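Local coordinates for protein AT27789p (Drosophila melanogaster, PDB 5UZN) that probably binds RNA, including mRNA, as the hnRNP F/H homologue Glorund, of which this chain is the third quasi-RNA recognition motif (qRRM3), at residues Y10-M15 with D54-T59; L18-F23 with G47-T52. One frame throughout, in Å; residues are numbered along the deposited sequence.

Contact 1: residues Y10-M15 with D54-T59; sequences YYTIHM and DAYFDT
Ile13 lays the end of its side chain against the Phe57 ring, CD1 coming within 3.4 Å of Phe57 CE1, with CG1 also close to that atom. Its CG1 stands anti to the carbonyl carbon (chi1 -64°) with CD1 extended beyond it, which carries the methyl to the far end of the phenyl ring. On this face Phe57 also packs edge-to-face on Phe31, and helices 24-31 and 60-68 close over Ile13, Ala55 and Phe57. The Tyr11 ring lies beside the outgoing chain, with Phe57 O and Asp58 O at its edge and CD1 3.2 Å from Thr59 C; Thr59, the N-cap of helix 60-68, accepts a hydrogen bond from Asp62 N through OG1. The backbone ladder beneath is the pairing of the two central strands, first and third, of the βαββαβ RRM sheet. They run antiparallel in two-residue steps: Tyr11 and Phe57 exchange both their N-H...O bonds, as do Ile13 and Ala55, with 2.9 Å from Ile13 N to Ala55 O. Thr12, Tyr56, His14 and Asp54 turn to the other face. There Thr12 runs alongside Tyr56, Thr12 OG1 3.3 Å from Tyr56 CD1. Tyr10 passes across Tyr56 nearly perpendicular to it, with 3.8 Å between Tyr10 CB and Tyr56 CB. At the far end His14 ND1 donates to Asp54 OD1 (3.0 Å), a bond lying in the imidazole plane but meeting the syn side of the carboxylate 33° out of its plane; a weak hydrogen bond from Arg16 NH1 to His14 NE2 is consistent with the proton being on ND1.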
ATOM      1  N   TYR A  10       3.610   1.036 -13.518  1.00 35.21           N
ATOM      2  CA  TYR A  10       2.625   1.277 -12.477  1.00 28.11           C
ATOM      3  C   TYR A  10       2.994   2.527 -11.690  1.00 26.86           C
ATOM      4  O   TYR A  10       4.132   2.998 -11.729  1.00 32.69           O
ATOM      5  CB  TYR A  10       2.513   0.072 -11.533  1.00 29.28           C
ATOM      6  CG  TYR A  10       2.088  -1.205 -12.230  1.00 27.99           C
ATOM      7  CD1 TYR A  10       0.757  -1.438 -12.564  1.00 34.45           C
ATOM      8  CD2 TYR A  10       3.019  -2.167 -12.563  1.00 38.98           C
ATOM      9  CE1 TYR A  10       0.371  -2.609 -13.196  1.00 35.19           C
ATOM     10  CE2 TYR A  10       2.643  -3.338 -13.191  1.00 39.82           C
ATOM     11  CZ  TYR A  10       1.322  -3.551 -13.509  1.00 45.38           C
ATOM     12  OH  TYR A  10       0.957  -4.717 -14.140  1.00 54.03           O
ATOM     13  N   TYR A  11       2.004   3.094 -11.010  1.00 19.25           N
ATOM     14  CA  TYR A  11       2.210   4.266 -10.164  1.00 27.50           C
ATOM     15  C   TYR A  11       2.167   3.834  -8.703  1.00 25.83           C
ATOM     16  O   TYR A  11       1.165   3.270  -8.241  1.00 23.12           O
ATOM     17  CB  TYR A  11       1.158   5.329 -10.455  1.00 19.27           C
ATOM     18  CG  TYR A  11       1.165   5.747 -11.906  1.00 24.25           C
ATOM     19  CD1 TYR A  11       0.476   5.012 -12.873  1.00 25.96           C
ATOM     20  CD2 TYR A  11       1.870   6.872 -12.313  1.00 25.65           C
ATOM     21  CE1 TYR A  11       0.490   5.387 -14.201  1.00 29.28           C
ATOM     22  CE2 TYR A  11       1.890   7.261 -13.654  1.00 29.81           C
ATOM     23  CZ  TYR A  11       1.196   6.511 -14.590  1.00 34.91           C
ATOM     24  OH  TYR A  11       1.210   6.883 -15.918  1.00 41.96           O
ATOM     25  N   THR A  12       3.237   4.121  -7.976  1.00 20.96           N
ATOM     26  CA  THR A  12       3.555   3.413  -6.742  1.00 15.30           C
ATOM     27  C   THR A  12       3.337   4.275  -5.505  1.00 22.32           C
ATOM     28  O   THR A  12       3.783   5.431  -5.450  1.00 19.62           O
ATOM     29  CB  THR A  12       4.998   2.942  -6.793  1.00 24.07           C
ATOM     30  OG1 THR A  12       5.147   2.152  -7.964  1.00 27.81           O
ATOM     31  CG2 THR A  12       5.334   2.114  -5.564  1.00 30.78           C
ATOM     32  N   ILE A  13       2.685   3.690  -4.504  1.00 24.40           N
ATOM     33  CA  ILE A  13       2.551   4.273  -3.174  1.00 16.52           C
ATOM     34  C   ILE A  13       3.280   3.355  -2.205  1.00 22.05           C
ATOM     35  O   ILE A  13       2.895   2.188  -2.044  1.00 18.72           O
ATOM     36  CB  ILE A  13       1.084   4.426  -2.768  1.00 19.06           C
ATOM     37  CG1 ILE A  13       0.354   5.403  -3.691  1.00 18.93           C
ATOM     38  CG2 ILE A  13       0.981   4.897  -1.324  1.00 17.71           C
ATOM     39  CD1 ILE A  13      -1.082   5.619  -3.232  1.00 14.08           C
ATOM     40  N   HIS A  14       4.348   3.868  -1.594  1.00 18.67           N
ATOM     41  CA  HIS A  14       5.101   3.138  -0.590  1.00 13.49           C
ATOM     42  C   HIS A  14       4.456   3.402   0.758  1.00 20.56           C
ATOM     43  O   HIS A  14       4.003   4.513   1.027  1.00 17.59           O
ATOM     44  CB  HIS A  14       6.578   3.565  -0.591  1.00 18.69           C
ATOM     45  CG  HIS A  14       7.406   2.834   0.416  1.00 20.23           C
ATOM     46  ND1 HIS A  14       7.583   1.466   0.377  1.00 22.83           N
ATOM     47  CD2 HIS A  14       8.067   3.270   1.519  1.00 23.21           C
ATOM     48  CE1 HIS A  14       8.328   1.091   1.407  1.00 29.60           C
ATOM     49  NE2 HIS A  14       8.633   2.164   2.116  1.00 21.15           N
ATOM     50  N   MET A  15       4.350   2.359   1.579  1.00 18.32           N
ATOM     51  CA  MET A  15       3.577   2.421   2.812  1.00 18.61           C
ATOM     52  C   MET A  15       4.470   2.046   3.980  1.00 12.19           C
ATOM     53  O   MET A  15       5.203   1.068   3.905  1.00 17.70           O
ATOM     54  CB  MET A  15       2.349   1.486   2.756  1.00 15.88           C
ATOM     55  CG  MET A  15       1.529   1.579   1.474  1.00 16.85           C
ATOM     56  SD  MET A  15       0.285   0.289   1.298  1.00 17.97           S
ATOM     57  CE  MET A  15      -0.909   0.854   2.522  1.00 15.07           C
ATOM     58  N   ASP A  54       4.402  -1.991  -0.777  1.00 13.71           N
ATOM     59  CA  ASP A  54       4.132  -1.186  -1.966  1.00 15.33           C
ATOM     60  C   ASP A  54       2.771  -1.527  -2.545  1.00 21.63           C
ATOM     61  O   ASP A  54       2.394  -2.700  -2.611  1.00 25.69           O
ATOM     62  CB  ASP A  54       5.170  -1.411  -3.056  1.00 20.76           C
ATOM     63  CG  ASP A  54       6.484  -0.767  -2.740  1.00 24.51           C
ATOM     64  OD1 ASP A  54       6.478   0.315  -2.109  1.00 19.92           O
ATOM     65  OD2 ASP A  54       7.526  -1.349  -3.122  1.00 29.81           O
ATOM     66  N   ALA A  55       2.045  -0.500  -2.983  1.00 23.34           N
ATOM     67  CA  ALA A  55       0.794  -0.661  -3.712  1.00 16.68           C
ATOM     68  C   ALA A  55       0.992  -0.039  -5.082  1.00 30.35           C
ATOM     69  O   ALA A  55       1.442   1.111  -5.177  1.00 19.66           O
ATOM     70  CB  ALA A  55      -0.401  -0.020  -2.976  1.00 16.19           C
ATOM     71  N   TYR A  56       0.682  -0.816  -6.129  1.00 22.86           N
ATOM     72  CA  TYR A  56       0.916  -0.468  -7.535  1.00 21.85           C
ATOM     73  C   TYR A  56      -0.422  -0.225  -8.212  1.00 17.25           C
ATOM     74  O   TYR A  56      -1.236  -1.147  -8.326  1.00 21.82           O
ATOM     75  CB  TYR A  56       1.682  -1.577  -8.269  1.00 23.06           C
ATOM     76  CG  TYR A  56       3.073  -1.805  -7.718  1.00 26.81           C
ATOM     77  CD1 TYR A  56       4.109  -0.969  -8.084  1.00 33.31           C
ATOM     78  CD2 TYR A  56       3.352  -2.849  -6.833  1.00 32.24           C
ATOM     79  CE1 TYR A  56       5.383  -1.136  -7.595  1.00 37.21           C
ATOM     80  CE2 TYR A  56       4.650  -3.026  -6.332  1.00 27.49           C
ATOM     81  CZ  TYR A  56       5.656  -2.164  -6.729  1.00 35.43           C
ATOM     82  OH  TYR A  56       6.953  -2.283  -6.275  1.00 35.04           O
ATOM     83  N   PHE A  57      -0.654   1.007  -8.646  1.00 17.48           N
ATOM     84  CA  PHE A  57      -1.919   1.391  -9.255  1.00 18.92           C
ATOM     85  C   PHE A  57      -1.778   1.470 -10.765  1.00 24.91           C
ATOM     86  O   PHE A  57      -0.691   1.715 -11.297  1.00 25.96           O
ATOM     87  CB  PHE A  57      -2.415   2.731  -8.694  1.00 23.98           C
ATOM     88  CG  PHE A  57      -2.684   2.682  -7.217  1.00 21.63           C
ATOM     89  CD1 PHE A  57      -1.650   2.830  -6.320  1.00 19.73           C
ATOM     90  CD2 PHE A  57      -3.971   2.435  -6.731  1.00 19.55           C
ATOM     91  CE1 PHE A  57      -1.887   2.758  -4.933  1.00 19.98           C
ATOM     92  CE2 PHE A  57      -4.213   2.367  -5.374  1.00 21.53           C
ATOM     93  CZ  PHE A  57      -3.164   2.527  -4.470  1.00 16.60           C
ATOM     94  N   ASP A  58      -2.912   1.266 -11.442  1.00 31.14           N
ATOM     95  CA  ASP A  58      -2.937   1.192 -12.898  1.00 30.76           C
ATOM     96  C   ASP A  58      -2.658   2.551 -13.534  1.00 25.23           C
ATOM     97  O   ASP A  58      -1.948   2.627 -14.539  1.00 34.15           O
ATOM     98  CB  ASP A  58      -4.294   0.636 -13.366  1.00 27.33           C
ATOM     99  CG  ASP A  58      -4.435  -0.861 -13.115  1.00 25.09           C
ATOM    100  OD1 ASP A  58      -3.472  -1.595 -13.402  1.00 40.02           O
ATOM    101  OD2 ASP A  58      -5.505  -1.301 -12.637  1.00 41.02           O
ATOM    102  N   THR A  59      -3.197   3.630 -12.965  1.00 32.36           N
ATOM    103  CA  THR A  59      -3.063   4.972 -13.531  1.00 30.55           C
ATOM    104  C   THR A  59      -2.560   5.966 -12.491  1.00 23.44           C
ATOM    105  O   THR A  59      -2.660   5.739 -11.279  1.00 21.65           O
ATOM    106  CB  THR A  59      -4.397   5.506 -14.061  1.00 22.37           C
ATOM    107  OG1 THR A  59      -5.328   5.596 -12.969  1.00 28.90           O
ATOM    108  CG2 THR A  59      -4.956   4.590 -15.143  1.00 35.27           C
TER

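Contact 2: residues L18-F23 with G47-T52; sequences LPYTSF and GLHSGT
The loop that leads from strand 11-16 into helix 24-31 packs here against the corner between strands 49-50 and 52-57, with His49 reaching from the corner into the loop; in related hnRNP F/H quasi-RRMs, loops of this kind contact G-rich RNA, and they may do so here. Its CG lies anti to the backbone N (chi1 -157°), which sends the imidazole across to the type I turn from Pro19 to Ser22. The ring is gripped at both nitrogens. His49 NE2 donates to Ser22 O at 2.6 Å, a short bond in the ring plane, while His49 ND1 accepts Gly51 N at 2.9 Å, again in plane, so the rotation of the ring is fixed. One face lies under the turn: Tyr20 CA sits 3.9 Å from the His49 ring centroid in a CH-pi contact, and Pro19 O stands over the same face near the rim. Tyr20 and Phe23 complete an aromatic cluster, the Phe23 ring inclined to the His49 ring by 57°; Phe23 CE1 reaches His49 CD2 at 3.7 Å. Below, Leu18 N donates to Gly51 O (2.9 Å) from above the carbonyl plane, and a water donates to Leu18 O, with a weak second bond to Gly51 O. Gly51 has a positive phi of 81°, a backbone shape that suits glycine. With one imidazole nitrogen donating and the other accepting, His49 is consistent with a neutral ring protonated on NE2.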
ATOM      1  N   LEU A  18       2.776  -0.561   8.720  1.00 16.87           N
ATOM      2  CA  LEU A  18       1.784  -1.632   8.707  1.00 16.88           C
ATOM      3  C   LEU A  18       1.989  -2.511   9.931  1.00 21.42           C
ATOM      4  O   LEU A  18       3.135  -2.717  10.344  1.00 21.19           O
ATOM      5  CB  LEU A  18       1.914  -2.513   7.456  1.00 17.50           C
ATOM      6  CG  LEU A  18       1.255  -2.122   6.144  1.00 16.91           C
ATOM      7  CD1 LEU A  18       1.904  -0.877   5.594  1.00 16.39           C
ATOM      8  CD2 LEU A  18       1.354  -3.298   5.166  1.00 18.40           C
ATOM      9  N   PRO A  19       0.915  -3.057  10.508  1.00 20.36           N
ATOM     10  CA  PRO A  19       1.066  -4.107  11.525  1.00 26.19           C
ATOM     11  C   PRO A  19       1.617  -5.387  10.909  1.00 24.79           C
ATOM     12  O   PRO A  19       1.380  -5.687   9.744  1.00 16.93           O
ATOM     13  CB  PRO A  19      -0.366  -4.329  12.029  1.00 23.36           C
ATOM     14  CG  PRO A  19      -1.217  -3.257  11.405  1.00 25.73           C
ATOM     15  CD  PRO A  19      -0.493  -2.754  10.203  1.00 22.93           C
ATOM     16  N   TYR A  20       2.326  -6.175  11.717  1.00 24.99           N
ATOM     17  CA  TYR A  20       2.904  -7.403  11.185  0.53 24.79           C
ATOM     18  C   TYR A  20       1.852  -8.470  10.911  1.00 25.11           C
ATOM     19  O   TYR A  20       2.181  -9.509  10.320  1.00 28.68           O
ATOM     20  CB  TYR A  20       3.983  -7.909  12.143  0.53 25.45           C
ATOM     21  CG  TYR A  20       5.115  -6.911  12.388  0.53 24.16           C
ATOM     22  CD1 TYR A  20       5.475  -5.978  11.417  0.53 23.63           C
ATOM     23  CD2 TYR A  20       5.821  -6.903  13.590  0.53 31.64           C
ATOM     24  CE1 TYR A  20       6.502  -5.071  11.635  0.53 20.47           C
ATOM     25  CE2 TYR A  20       6.860  -5.998  13.812  0.53 28.88           C
ATOM     26  CZ  TYR A  20       7.188  -5.083  12.827  0.53 28.95           C
ATOM     27  OH  TYR A  20       8.208  -4.175  13.036  0.53 28.92           O
ATOM     28  N   THR A  21       0.593  -8.236  11.289  1.00 21.65           N
ATOM     29  CA  THR A  21      -0.507  -9.109  10.903  1.00 23.84           C
ATOM     30  C   THR A  21      -1.255  -8.628   9.664  1.00 17.57           C
ATOM     31  O   THR A  21      -2.246  -9.245   9.285  1.00 21.62           O
ATOM     32  CB  THR A  21      -1.517  -9.267  12.054  1.00 28.72           C
ATOM     33  OG1 THR A  21      -1.832  -7.985  12.606  1.00 22.22           O
ATOM     34  CG2 THR A  21      -0.961 -10.151  13.136  1.00 30.42           C
ATOM     35  N   SER A  22      -0.819  -7.555   9.011  1.00 18.87           N
ATOM     36  CA  SER A  22      -1.534  -7.043   7.841  1.00 17.59           C
ATOM     37  C   SER A  22      -0.845  -7.475   6.550  1.00 27.61           C
ATOM     38  O   SER A  22       0.339  -7.183   6.344  1.00 23.85           O
ATOM     39  CB  SER A  22      -1.641  -5.523   7.896  1.00 24.08           C
ATOM     40  OG  SER A  22      -2.633  -5.137   8.832  1.00 27.40           O
ATOM     41  N   PHE A  23      -1.595  -8.142   5.673  1.00 18.24           N
ATOM     42  CA  PHE A  23      -1.026  -8.638   4.434  1.00 25.29           C
ATOM     43  C   PHE A  23      -1.734  -8.014   3.251  1.00 21.63           C
ATOM     44  O   PHE A  23      -2.291  -6.921   3.389  1.00 20.37           O
ATOM     45  CB  PHE A  23      -1.083 -10.157   4.431  1.00 29.17           C
ATOM     46  CG  PHE A  23      -0.362 -10.756   5.595  1.00 29.95           C
ATOM     47  CD1 PHE A  23       1.020 -10.817   5.594  1.00 30.12           C
ATOM     48  CD2 PHE A  23      -1.058 -11.199   6.720  1.00 27.07           C
ATOM     49  CE1 PHE A  23       1.704 -11.339   6.667  1.00 39.18           C
ATOM     50  CE2 PHE A  23      -0.379 -11.715   7.806  1.00 34.86           C
ATOM     51  CZ  PHE A  23       1.008 -11.792   7.780  1.00 23.45           C
ATOM     52  N   GLY A  47      11.789 -14.107   6.103  1.00 22.75           N
ATOM     53  CA  GLY A  47      10.351 -14.159   5.979  1.00 19.00           C
ATOM     54  C   GLY A  47       9.590 -13.428   7.062  1.00 24.38           C
ATOM     55  O   GLY A  47       8.410 -13.720   7.257  1.00 29.91           O
ATOM     56  N   LEU A  48      10.223 -12.489   7.767  1.00 21.93           N
ATOM     57  CA  LEU A  48       9.550 -11.672   8.775  1.00 30.94           C
ATOM     58  C   LEU A  48       9.010 -10.382   8.171  1.00 31.32           C
ATOM     59  O   LEU A  48       9.767  -9.619   7.559  1.00 23.28           O
ATOM     60  CB  LEU A  48      10.502 -11.316   9.910  1.00 27.27           C
ATOM     61  CG  LEU A  48      11.103 -12.455  10.722  1.00 29.02           C
ATOM     62  CD1 LEU A  48      11.772 -11.875  11.957  1.00 27.42           C
ATOM     63  CD2 LEU A  48      10.009 -13.439  11.084  1.00 31.02           C
ATOM     64  N   HIS A  49       7.713 -10.133   8.388  1.00 28.74           N
ATOM     65  CA  HIS A  49       7.047  -8.888   7.988  1.00 30.69           C
ATOM     66  C   HIS A  49       7.879  -7.682   8.406  1.00 27.38           C
ATOM     67  O   HIS A  49       8.263  -7.551   9.569  1.00 22.17           O
ATOM     68  CB  HIS A  49       5.652  -8.835   8.644  1.00 28.04           C
ATOM     69  CG  HIS A  49       4.654  -7.946   7.954  1.00 21.11           C
ATOM     70  ND1 HIS A  49       4.873  -6.607   7.719  1.00 30.48           N
ATOM     71  CD2 HIS A  49       3.404  -8.207   7.494  1.00 19.49           C
ATOM     72  CE1 HIS A  49       3.808  -6.082   7.131  1.00 29.20           C
ATOM     73  NE2 HIS A  49       2.901  -7.034   6.982  1.00 26.96           N
ATOM     74  N   SER A  50       8.179  -6.800   7.451  1.00 16.54           N
ATOM     75  CA  SER A  50       9.002  -5.642   7.778  1.00 17.07           C
ATOM     76  C   SER A  50       8.194  -4.414   8.165  1.00 15.23           C
ATOM     77  O   SER A  50       8.785  -3.385   8.509  1.00 18.17           O
ATOM     78  CB  SER A  50       9.909  -5.288   6.597  1.00 28.41           C
ATOM     79  OG  SER A  50       9.152  -4.596   5.619  1.00 38.21           O
ATOM     80  N   GLY A  51       6.869  -4.495   8.140  1.00 19.03           N
ATOM     81  CA  GLY A  51       6.071  -3.322   8.443  1.00 18.98           C
ATOM     82  C   GLY A  51       5.894  -2.337   7.302  1.00 22.65           C
ATOM     83  O   GLY A  51       5.355  -1.251   7.528  1.00 18.52           O
ATOM     84  N   THR A  52       6.344  -2.658   6.087  1.00 15.90           N
ATOM     85  CA  THR A  52       6.167  -1.771   4.947  1.00 12.87           C
ATOM     86  C   THR A  52       5.664  -2.567   3.756  1.00 17.58           C
ATOM     87  O   THR A  52       5.670  -3.799   3.748  1.00 13.40           O
ATOM     88  CB  THR A  52       7.467  -1.052   4.554  1.00 26.58           C
ATOM     89  OG1 THR A  52       8.351  -1.983   3.908  1.00 16.16           O
ATOM     90  CG2 THR A  52       8.134  -0.458   5.768  1.00 19.37           C
TER
HETATM   91  O   HOH W   1       5.303  -1.056  11.010  1.00 35.03           O

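Overall arrangement
Contact 1 belongs to the middle of the sheet, contact 2 to its periphery, with centres about 18 Å apart on opposite sides of the chain's centre. They use successive parts of the same chain: strand 11-16 and then the loop that follows it, while 49-50 runs through a corner into strand 52-57. Met15 and His14 of contact 1 touch Thr52 of contact 2 where they meet. In contact 1 repeated backbone bonds join two strands, with a buried apolar face toward the helices and a more polar, partly exposed one; contact 2 replaces that regularity with a single histidine, aromatic packing and a water held mainly by Leu18 O. Each uses a histidine differently, His14 donating to a carboxylate, His49 to a backbone carbonyl.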